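Local coordinates for Low temperature requirement C protein (Listeria monocytogenes, PDB 1Y9I) that probably removes the phosphate from phosphatidylglycerophosphate and binds calcium and magnesium ions within a tetrameric helical bundle, at residues 34-37 against 38-41; 72-76 against 77-81; 125-128 against 129-132. All coordinates share one frame; numbering follows the deposited sequence.

Interaction 1: residues 34-37 against 38-41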
ATOM      1  N   PHE A  34       6.980  16.209 -18.123  1.00 23.59           N
ATOM      2  CA  PHE A  34       5.801  16.967 -17.703  1.00 24.71           C
ATOM      3  C   PHE A  34       5.719  17.068 -16.177  1.00 23.49           C
ATOM      4  O   PHE A  34       5.331  18.099 -15.625  1.00 23.05           O
ATOM      5  CB  PHE A  34       4.542  16.275 -18.234  1.00 27.73           C
ATOM      6  CG  PHE A  34       3.262  16.936 -17.814  1.00 30.96           C
ATOM      7  CD1 PHE A  34       2.799  18.073 -18.473  1.00 32.97           C
ATOM      8  CD2 PHE A  34       2.519  16.423 -16.761  1.00 31.77           C
ATOM      9  CE1 PHE A  34       1.613  18.689 -18.084  1.00 35.55           C
ATOM     10  CE2 PHE A  34       1.331  17.031 -16.362  1.00 33.95           C
ATOM     11  CZ  PHE A  34       0.878  18.166 -17.028  1.00 34.97           C
ATOM     12  N   LEU A  35       6.084  15.983 -15.502  1.00 21.06           N
ATOM     13  CA  LEU A  35       6.042  15.933 -14.043  1.00 20.93           C
ATOM     14  C   LEU A  35       7.173  16.653 -13.313  1.00 23.29           C
ATOM     15  O   LEU A  35       6.964  17.188 -12.222  1.00 24.50           O
ATOM     16  CB  LEU A  35       6.056  14.482 -13.577  1.00 19.44           C
ATOM     17  CG  LEU A  35       4.847  13.609 -13.899  1.00 19.30           C
ATOM     18  CD1 LEU A  35       5.123  12.183 -13.441  1.00 18.30           C
ATOM     19  CD2 LEU A  35       3.621  14.164 -13.196  1.00 20.95           C
ATOM     20  N   GLN A  36       8.367  16.658 -13.900  1.00 22.66           N
ATOM     21  CA  GLN A  36       9.524  17.250 -13.237  1.00 23.84           C
ATOM     22  C   GLN A  36      10.102  18.552 -13.786  1.00 24.63           C
ATOM     23  O   GLN A  36      10.904  19.193 -13.109  1.00 23.08           O
ATOM     24  CB  GLN A  36      10.646  16.209 -13.171  1.00 24.84           C
ATOM     25  CG  GLN A  36      10.386  15.077 -12.191  1.00 27.51           C
ATOM     26  CD  GLN A  36      10.672  15.482 -10.759  1.00 29.04           C
ATOM     27  OE1 GLN A  36      10.289  16.565 -10.324  1.00 32.17           O
ATOM     28  NE2 GLN A  36      11.345  14.608 -10.017  1.00 30.21           N
ATOM     29  N   GLN A  37       9.703  18.943 -14.990  1.00 26.82           N
ATOM     30  CA  GLN A  37      10.236  20.152 -15.615  1.00 31.47           C
ATOM     31  C   GLN A  37      10.098  21.429 -14.791  1.00 32.88           C
ATOM     32  O   GLN A  37      10.992  22.274 -14.797  1.00 32.46           O
ATOM     33  CB  GLN A  37       9.588  20.373 -16.983  1.00 33.30           C
ATOM     34  CG  GLN A  37       8.095  20.622 -16.926  1.00 37.40           C
ATOM     35  CD  GLN A  37       7.530  21.018 -18.273  1.00 41.29           C
ATOM     36  OE1 GLN A  37       7.693  20.302 -19.262  1.00 42.52           O
ATOM     37  NE2 GLN A  37       6.863  22.168 -18.320  1.00 44.21           N
ATOM     38  N   LYS A  38       8.980  21.566 -14.088  1.00 35.02           N
ATOM     39  CA  LYS A  38       8.725  22.751 -13.274  1.00 36.84           C
ATOM     40  C   LYS A  38       9.654  22.848 -12.067  1.00 36.85           C
ATOM     41  O   LYS A  38       9.930  23.943 -11.573  1.00 36.25           O
ATOM     42  CB  LYS A  38       7.265  22.750 -12.798  1.00 39.23           C
ATOM     43  CG  LYS A  38       6.862  23.968 -11.975  1.00 42.52           C
ATOM     44  CD  LYS A  38       6.871  25.243 -12.809  1.00 46.42           C
ATOM     45  CE  LYS A  38       6.507  26.464 -11.969  1.00 47.37           C
ATOM     46  NZ  LYS A  38       5.166  26.330 -11.336  1.00 48.16           N
ATOM     47  N   TYR A  39      10.141  21.704 -11.601  1.00 35.96           N
ATOM     48  CA  TYR A  39      11.015  21.659 -10.435  1.00 37.23           C
ATOM     49  C   TYR A  39      12.494  21.632 -10.804  1.00 36.11           C
ATOM     50  O   TYR A  39      13.359  21.816  -9.950  1.00 35.96           O
ATOM     51  CB  TYR A  39      10.664  20.433  -9.585  1.00 40.81           C
ATOM     52  CG  TYR A  39       9.196  20.373  -9.226  1.00 44.39           C
ATOM     53  CD1 TYR A  39       8.623  21.330  -8.383  1.00 45.93           C
ATOM     54  CD2 TYR A  39       8.369  19.386  -9.762  1.00 46.05           C
ATOM     55  CE1 TYR A  39       7.262  21.308  -8.091  1.00 48.38           C
ATOM     56  CE2 TYR A  39       7.008  19.355  -9.477  1.00 48.46           C
ATOM     57  CZ  TYR A  39       6.461  20.319  -8.641  1.00 49.59           C
ATOM     58  OH  TYR A  39       5.114  20.297  -8.367  1.00 50.60           O
ATOM     59  N   HIS A  40      12.777  21.399 -12.080  1.00 34.74           N
ATOM     60  CA  HIS A  40      14.149  21.350 -12.565  1.00 33.92           C
ATOM     61  C   HIS A  40      14.194  22.054 -13.914  1.00 33.31           C
ATOM     62  O   HIS A  40      14.190  21.412 -14.962  1.00 30.85           O
ATOM     63  CB  HIS A  40      14.600  19.895 -12.718  1.00 34.85           C
ATOM     64  CG  HIS A  40      14.574  19.115 -11.442  1.00 35.54           C
ATOM     65  ND1 HIS A  40      15.465  19.339 -10.413  1.00 35.83           N
ATOM     66  CD2 HIS A  40      13.765  18.112 -11.024  1.00 36.04           C
ATOM     67  CE1 HIS A  40      15.205  18.509  -9.419  1.00 36.17           C
ATOM     68  NE2 HIS A  40      14.179  17.753  -9.764  1.00 34.59           N
ATOM     69  N   PRO A  41      14.222  23.394 -13.906  1.00 33.60           N
ATOM     70  CA  PRO A  41      14.264  24.122 -15.175  1.00 32.96           C
ATOM     71  C   PRO A  41      15.422  23.658 -16.054  1.00 32.03           C
ATOM     72  O   PRO A  41      16.511  23.358 -15.560  1.00 29.65           O
ATOM     73  CB  PRO A  41      14.389  25.581 -14.733  1.00 35.29           C
ATOM     74  CG  PRO A  41      15.095  25.480 -13.408  1.00 35.23           C
ATOM     75  CD  PRO A  41      14.392  24.310 -12.765  1.00 35.72           C
TER
HETATM   76  O   HOH W   1       6.595  19.795 -13.653  1.00 32.66           O
HETATM   77  O   HOH W   2      11.883  16.654  -7.581  1.00 44.00           O

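Interaction 2: residues 72-76 against 77-81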
ATOM      1  N   ASP A  72      -6.383  -6.363 -20.211  1.00 20.57           N
ATOM      2  CA  ASP A  72      -6.973  -5.449 -21.196  1.00 20.88           C
ATOM      3  C   ASP A  72      -7.286  -6.182 -22.497  1.00 22.48           C
ATOM      4  O   ASP A  72      -8.374  -6.038 -23.070  1.00 22.11           O
ATOM      5  CB  ASP A  72      -6.005  -4.314 -21.546  1.00 22.10           C
ATOM      6  CG  ASP A  72      -5.861  -3.300 -20.443  1.00 20.87           C
ATOM      7  OD1 ASP A  72      -6.713  -3.287 -19.533  1.00 24.64           O
ATOM      8  OD2 ASP A  72      -4.896  -2.503 -20.505  1.00 25.43           O
ATOM      9  N   VAL A  73      -6.297  -6.936 -22.965  1.00 23.22           N
ATOM     10  CA  VAL A  73      -6.390  -7.699 -24.207  1.00 25.56           C
ATOM     11  C   VAL A  73      -7.508  -8.731 -24.148  1.00 26.57           C
ATOM     12  O   VAL A  73      -8.260  -8.898 -25.109  1.00 28.86           O
ATOM     13  CB  VAL A  73      -5.039  -8.388 -24.513  1.00 26.24           C
ATOM     14  CG1 VAL A  73      -5.164  -9.301 -25.731  1.00 28.02           C
ATOM     15  CG2 VAL A  73      -3.969  -7.330 -24.761  1.00 27.31           C
HETATM   16  N   MSE A  74      -7.627  -9.420 -23.020  1.00 26.80           N
HETATM   17  CA  MSE A  74      -8.682 -10.414 -22.870  1.00 28.38           C
HETATM   18  C   MSE A  74     -10.046  -9.726 -22.902  1.00 27.17           C
HETATM   19  O   MSE A  74     -11.015 -10.269 -23.432  1.00 26.73           O
HETATM   20  CB  MSE A  74      -8.502 -11.188 -21.558  1.00 31.83           C
HETATM   21  CG  MSE A  74      -7.316 -12.133 -21.571  1.00 38.56           C
HETATM   22 SE   MSE A  74      -7.492 -13.444 -22.997  1.00 52.11          SE
HETATM   23  CE  MSE A  74      -6.249 -14.785 -22.347  1.00 44.63           C
ATOM     24  N   ALA A  75     -10.109  -8.520 -22.346  1.00 25.56           N
ATOM     25  CA  ALA A  75     -11.344  -7.753 -22.322  1.00 24.61           C
ATOM     26  C   ALA A  75     -11.738  -7.346 -23.745  1.00 26.17           C
ATOM     27  O   ALA A  75     -12.924  -7.373 -24.106  1.00 25.05           O
ATOM     28  CB  ALA A  75     -11.170  -6.513 -21.444  1.00 25.10           C
ATOM     29  N   GLU A  76     -10.746  -6.969 -24.549  1.00 26.17           N
ATOM     30  CA  GLU A  76     -10.997  -6.572 -25.935  1.00 29.38           C
ATOM     31  C   GLU A  76     -11.528  -7.745 -26.746  1.00 30.38           C
ATOM     32  O   GLU A  76     -12.356  -7.566 -27.639  1.00 30.37           O
ATOM     33  CB  GLU A  76      -9.718  -6.081 -26.613  1.00 30.63           C
ATOM     34  CG  GLU A  76      -9.068  -4.870 -25.986  1.00 34.19           C
ATOM     35  CD  GLU A  76      -7.989  -4.281 -26.876  1.00 35.45           C
ATOM     36  OE1 GLU A  76      -7.217  -5.063 -27.474  1.00 36.28           O
ATOM     37  OE2 GLU A  76      -7.907  -3.038 -26.974  1.00 36.27           O
ATOM     38  N   LYS A  77     -11.029  -8.938 -26.440  1.00 30.35           N
ATOM     39  CA  LYS A  77     -11.431 -10.151 -27.145  1.00 31.34           C
ATOM     40  C   LYS A  77     -12.719 -10.766 -26.602  1.00 29.88           C
ATOM     41  O   LYS A  77     -13.221 -11.743 -27.157  1.00 30.11           O
ATOM     42  CB  LYS A  77     -10.316 -11.195 -27.070  1.00 32.20           C
ATOM     43  CG  LYS A  77      -9.036 -10.815 -27.791  1.00 37.30           C
ATOM     44  CD  LYS A  77      -7.957 -11.861 -27.542  1.00 39.63           C
ATOM     45  CE  LYS A  77      -6.645 -11.488 -28.211  1.00 43.58           C
ATOM     46  NZ  LYS A  77      -5.561 -12.441 -27.833  1.00 46.11           N
ATOM     47  N   GLY A  78     -13.248 -10.203 -25.519  1.00 28.37           N
ATOM     48  CA  GLY A  78     -14.470 -10.732 -24.936  1.00 26.69           C
ATOM     49  C   GLY A  78     -14.286 -12.118 -24.342  1.00 28.35           C
ATOM     50  O   GLY A  78     -15.203 -12.942 -24.362  1.00 27.13           O
ATOM     51  N   GLU A  79     -13.102 -12.367 -23.789  1.00 28.01           N
ATOM     52  CA  GLU A  79     -12.768 -13.663 -23.195  1.00 28.29           C
ATOM     53  C   GLU A  79     -13.035 -13.749 -21.691  1.00 27.49           C
ATOM     54  O   GLU A  79     -13.027 -14.837 -21.116  1.00 25.62           O
ATOM     55  CB  GLU A  79     -11.291 -13.981 -23.443  1.00 31.39           C
ATOM     56  CG  GLU A  79     -10.858 -14.054 -24.900  1.00 36.03           C
ATOM     57  CD  GLU A  79     -11.176 -15.389 -25.546  1.00 40.31           C
ATOM     58  OE1 GLU A  79     -11.129 -16.420 -24.840  1.00 41.75           O
ATOM     59  OE2 GLU A  79     -11.454 -15.414 -26.764  1.00 44.27           O
ATOM     60  N   LEU A  80     -13.268 -12.611 -21.045  1.00 25.24           N
ATOM     61  CA  LEU A  80     -13.508 -12.613 -19.605  1.00 24.75           C
ATOM     62  C   LEU A  80     -14.911 -13.046 -19.222  1.00 23.68           C
ATOM     63  O   LEU A  80     -15.862 -12.868 -19.985  1.00 24.86           O
ATOM     64  CB  LEU A  80     -13.252 -11.220 -19.020  1.00 23.03           C
ATOM     65  CG  LEU A  80     -11.856 -10.625 -19.221  1.00 24.11           C
ATOM     66  CD1 LEU A  80     -11.825  -9.211 -18.630  1.00 22.62           C
ATOM     67  CD2 LEU A  80     -10.809 -11.512 -18.550  1.00 24.03           C
ATOM     68  N   VAL A  81     -15.034 -13.620 -18.032  1.00 24.42           N
ATOM     69  CA  VAL A  81     -16.329 -14.039 -17.525  1.00 23.75           C
ATOM     70  C   VAL A  81     -17.081 -12.769 -17.145  1.00 25.64           C
ATOM     71  O   VAL A  81     -16.464 -11.741 -16.845  1.00 23.56           O
ATOM     72  CB  VAL A  81     -16.192 -14.913 -16.252  1.00 25.55           C
ATOM     73  CG1 VAL A  81     -15.342 -16.134 -16.542  1.00 24.06           C
ATOM     74  CG2 VAL A  81     -15.569 -14.094 -15.117  1.00 26.44           C
TER

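Interaction 3: residues 125-128 against 129-132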
ATOM      1  N   PRO A 125      -1.979  13.892 -19.742  1.00 28.14           N
ATOM      2  CA  PRO A 125      -1.317  14.583 -20.848  1.00 27.27           C
ATOM      3  C   PRO A 125      -0.711  13.599 -21.849  1.00 27.15           C
ATOM      4  O   PRO A 125      -0.603  12.400 -21.577  1.00 24.55           O
ATOM      5  CB  PRO A 125      -0.253  15.404 -20.136  1.00 29.02           C
ATOM      6  CG  PRO A 125       0.177  14.466 -19.043  1.00 28.49           C
ATOM      7  CD  PRO A 125      -1.157  13.947 -18.519  1.00 27.87           C
ATOM      8  N   GLY A 126      -0.321  14.111 -23.012  1.00 27.41           N
ATOM      9  CA  GLY A 126       0.298  13.274 -24.026  1.00 26.83           C
ATOM     10  C   GLY A 126      -0.345  11.931 -24.330  1.00 27.76           C
ATOM     11  O   GLY A 126      -1.551  11.844 -24.566  1.00 27.73           O
ATOM     12  N   ILE A 127       0.477  10.884 -24.323  1.00 27.63           N
ATOM     13  CA  ILE A 127       0.027   9.527 -24.625  1.00 28.23           C
ATOM     14  C   ILE A 127      -1.152   9.063 -23.771  1.00 27.31           C
ATOM     15  O   ILE A 127      -1.958   8.249 -24.216  1.00 28.12           O
ATOM     16  CB  ILE A 127       1.194   8.515 -24.477  1.00 29.69           C
ATOM     17  CG1 ILE A 127       0.763   7.128 -24.964  1.00 31.38           C
ATOM     18  CG2 ILE A 127       1.642   8.439 -23.024  1.00 29.28           C
ATOM     19  CD1 ILE A 127       0.476   7.059 -26.444  1.00 34.64           C
ATOM     20  N   LEU A 128      -1.266   9.575 -22.550  1.00 25.47           N
ATOM     21  CA  LEU A 128      -2.372   9.168 -21.691  1.00 27.23           C
ATOM     22  C   LEU A 128      -3.719   9.572 -22.283  1.00 28.57           C
ATOM     23  O   LEU A 128      -4.738   8.936 -22.018  1.00 27.91           O
ATOM     24  CB  LEU A 128      -2.211   9.749 -20.282  1.00 24.71           C
ATOM     25  CG  LEU A 128      -0.995   9.195 -19.522  1.00 24.33           C
ATOM     26  CD1 LEU A 128      -0.916   9.824 -18.141  1.00 21.08           C
ATOM     27  CD2 LEU A 128      -1.105   7.676 -19.408  1.00 23.42           C
ATOM     28  N   ALA A 129      -3.725  10.624 -23.094  1.00 29.79           N
ATOM     29  CA  ALA A 129      -4.963  11.068 -23.724  1.00 32.79           C
ATOM     30  C   ALA A 129      -5.378  10.055 -24.793  1.00 33.86           C
ATOM     31  O   ALA A 129      -6.564   9.773 -24.972  1.00 34.25           O
ATOM     32  CB  ALA A 129      -4.776  12.449 -24.346  1.00 32.47           C
ATOM     33  N   LYS A 130      -4.396   9.500 -25.493  1.00 35.71           N
ATOM     34  CA  LYS A 130      -4.661   8.522 -26.544  1.00 37.67           C
ATOM     35  C   LYS A 130      -5.166   7.190 -25.986  1.00 38.50           C
ATOM     36  O   LYS A 130      -5.862   6.443 -26.674  1.00 39.17           O
ATOM     37  CB  LYS A 130      -3.397   8.297 -27.380  1.00 40.04           C
ATOM     38  CG  LYS A 130      -2.861   9.565 -28.031  1.00 42.78           C
ATOM     39  CD  LYS A 130      -1.615   9.297 -28.873  1.00 46.14           C
ATOM     40  CE  LYS A 130      -1.925   8.453 -30.102  1.00 47.46           C
ATOM     41  NZ  LYS A 130      -0.700   8.153 -30.901  1.00 47.20           N
ATOM     42  N   LEU A 131      -4.816   6.896 -24.740  1.00 37.02           N
ATOM     43  CA  LEU A 131      -5.247   5.657 -24.103  1.00 37.09           C
ATOM     44  C   LEU A 131      -6.606   5.838 -23.429  1.00 38.27           C
ATOM     45  O   LEU A 131      -7.196   4.873 -22.937  1.00 37.35           O
ATOM     46  CB  LEU A 131      -4.221   5.223 -23.050  1.00 34.93           C
ATOM     47  CG  LEU A 131      -2.834   4.808 -23.540  1.00 33.81           C
ATOM     48  CD1 LEU A 131      -1.926   4.532 -22.348  1.00 35.22           C
ATOM     49  CD2 LEU A 131      -2.954   3.574 -24.416  1.00 32.02           C
ATOM     50  N   ASN A 132      -7.098   7.073 -23.421  1.00 39.19           N
ATOM     51  CA  ASN A 132      -8.365   7.400 -22.773  1.00 42.67           C
ATOM     52  C   ASN A 132      -9.486   7.759 -23.752  1.00 44.32           C
ATOM     53  O   ASN A 132     -10.333   8.594 -23.446  1.00 44.72           O
ATOM     54  CB  ASN A 132      -8.135   8.561 -21.797  1.00 42.08           C
ATOM     55  CG  ASN A 132      -9.314   8.802 -20.873  1.00 42.94           C
ATOM     56  OD1 ASN A 132      -9.711   7.924 -20.111  1.00 42.68           O
ATOM     57  ND2 ASN A 132      -9.875  10.007 -20.933  1.00 43.14           N
TER

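Interaction 1: residues 34-37 against 38-41
Q36 meets Y39 and H40 in a type I beta turn, Q36 to Y39, through which the chain passes from helix 25-36 into the loop before helix 45-56. Backbone bonds come first. The carbonyl of Q36 receives the amide of Y39 (Y39 N to Q36 O, 3.0 Å), the donor standing 55° out of the carbonyl plane and not on a lone pair. The next amide makes two weak bonds, from H40 N to the carbonyl oxygens of Q36 and Q37. A water bridges the backbone as well, donating to F34 O and accepting from K38 N.

Among the side chains, Q36 does most of the work. With CG beside the backbone N and the chain bent at chi2 (-79°), its amide swings back toward the loop. The Q36 and Y39 side chains cross at about a right angle: Q36 OE1 lies 3.5 Å from Y39 CD2, with amide and ring planes 71° apart. The Q36 and H40 side chains lie side by side, pointing the same way. Both ends of the amide are bonded: NE2 to the A155 carbonyl of helix 143-160, OE1 to a second water, which H40 NE2 meets weakly. H40 also stacks on Y162, while the Y39 hydroxyl bonds K122 of a second subunit. Closer in, the Y39 ring presents its edge to the L35 carbonyl, with CE2 3.5 Å from L35 O.

Interaction 2: residues 72-76 against 77-81
M74 and A75 receive L80 as the chain folds back on the end of helix 59-76: L80 CD2 lies 3.8 Å from M74 CB, and L80 CD1 lies 4.0 Å from A75 CB, one methyl to each of two successive residues. The selenium of selenomethionine M74 meets the aliphatic part of E79, with SE 3.9 Å from E79 CB. On another flank, K77 runs out extended beside V73, both side chains pointing the same way, and its CE comes within 3.6 Å of V73 CG1.

Backbone bonds set these positions. K77 N reaches V73 O in an i+4 helical bond, G78 N bonds A75 O from well above the carbonyl plane, and E79 N closes on M74 O at 3.0 Å in a nearly straight bond (170°).

Further out, Q85 of helix 84-89 takes hold of both A75 O and L80 N, and I88 packs on A75 and L80. E76 OE2 accepts a hydrogen bond from V139 N and makes a salt bridge with R21, while M74 packs on M74 of a third subunit. The positive phi of G78 (67°) and the two bonds back into the last turn, made by G78 N and E79 N, define a Schellman motif with glycine at C', closing an alpha helix.

Interaction 3: residues 125-128 against 129-132
I127 and K130 cross at about a right angle over the short, weakly bonded helix 127-130, I127 CD1 touching K130 CD at 3.9 Å. The isoleucine gets there by its torsions: CG1 stands opposite the backbone N (chi1 -173°), and a bend at chi2 brings CD1 back toward the lysine. K130 places CG beside its own backbone N and stays extended as far as CD, then bends at chi3. It thus offers its aliphatic length to I127, with its CB resting 3.5 Å from I127 O.

L128 and L131 are alike in shape, each with CG beside the backbone N and an extended chi2, but they meet loosely. L131 CG instead lies against the I127 carbonyl oxygen, 3.6 Å away. N132, whose side chain is about 8 Å from the bound magnesium ion, sets its CB against L128 O. L128 also reaches L31 and I120.

Across the turn, A129 N bonds G126 O at 2.9 Å, where G126 has positive phi. L131 N bonds I127 O in the carbonyl plane, while its bond to L128 O and that of K130 N to I127 O are weak. Mostly i+3 bonds, two of them weak, with one i+4 bond, describe a weakly bonded helical turn. Its chemistry is two-sided: I127, L128 and L131 all turn onto V147 of helix 143-160, while the K130 side chain gives I127 its aliphatic carbons alone.

Overall arrangement
From the N terminus, interaction 1 comes first, turning the chain out of helix 25-36 toward helix 45-56. Interaction 2 follows, ending helix 59-76 before helix 84-89, and interaction 3 forms the short helix between helices 114-123 and 143-160. Each closes a local turn, and the three run in series, neither nested nor crossed. Interactions 1 and 2 lie on opposite sides of the chain's centre, their centres 38 Å apart. Interaction 3 touches interaction 1, P125 CG lying 3.8 Å from F34 CD2, but stops about 7 Å short of interaction 2 at the nearest atoms. Interactions 1 and 3 share helices 114-123 and 143-160 as neighbours, and interaction 3 also packs on helix 25-36. Interactions 1 and 2 reach other subunits.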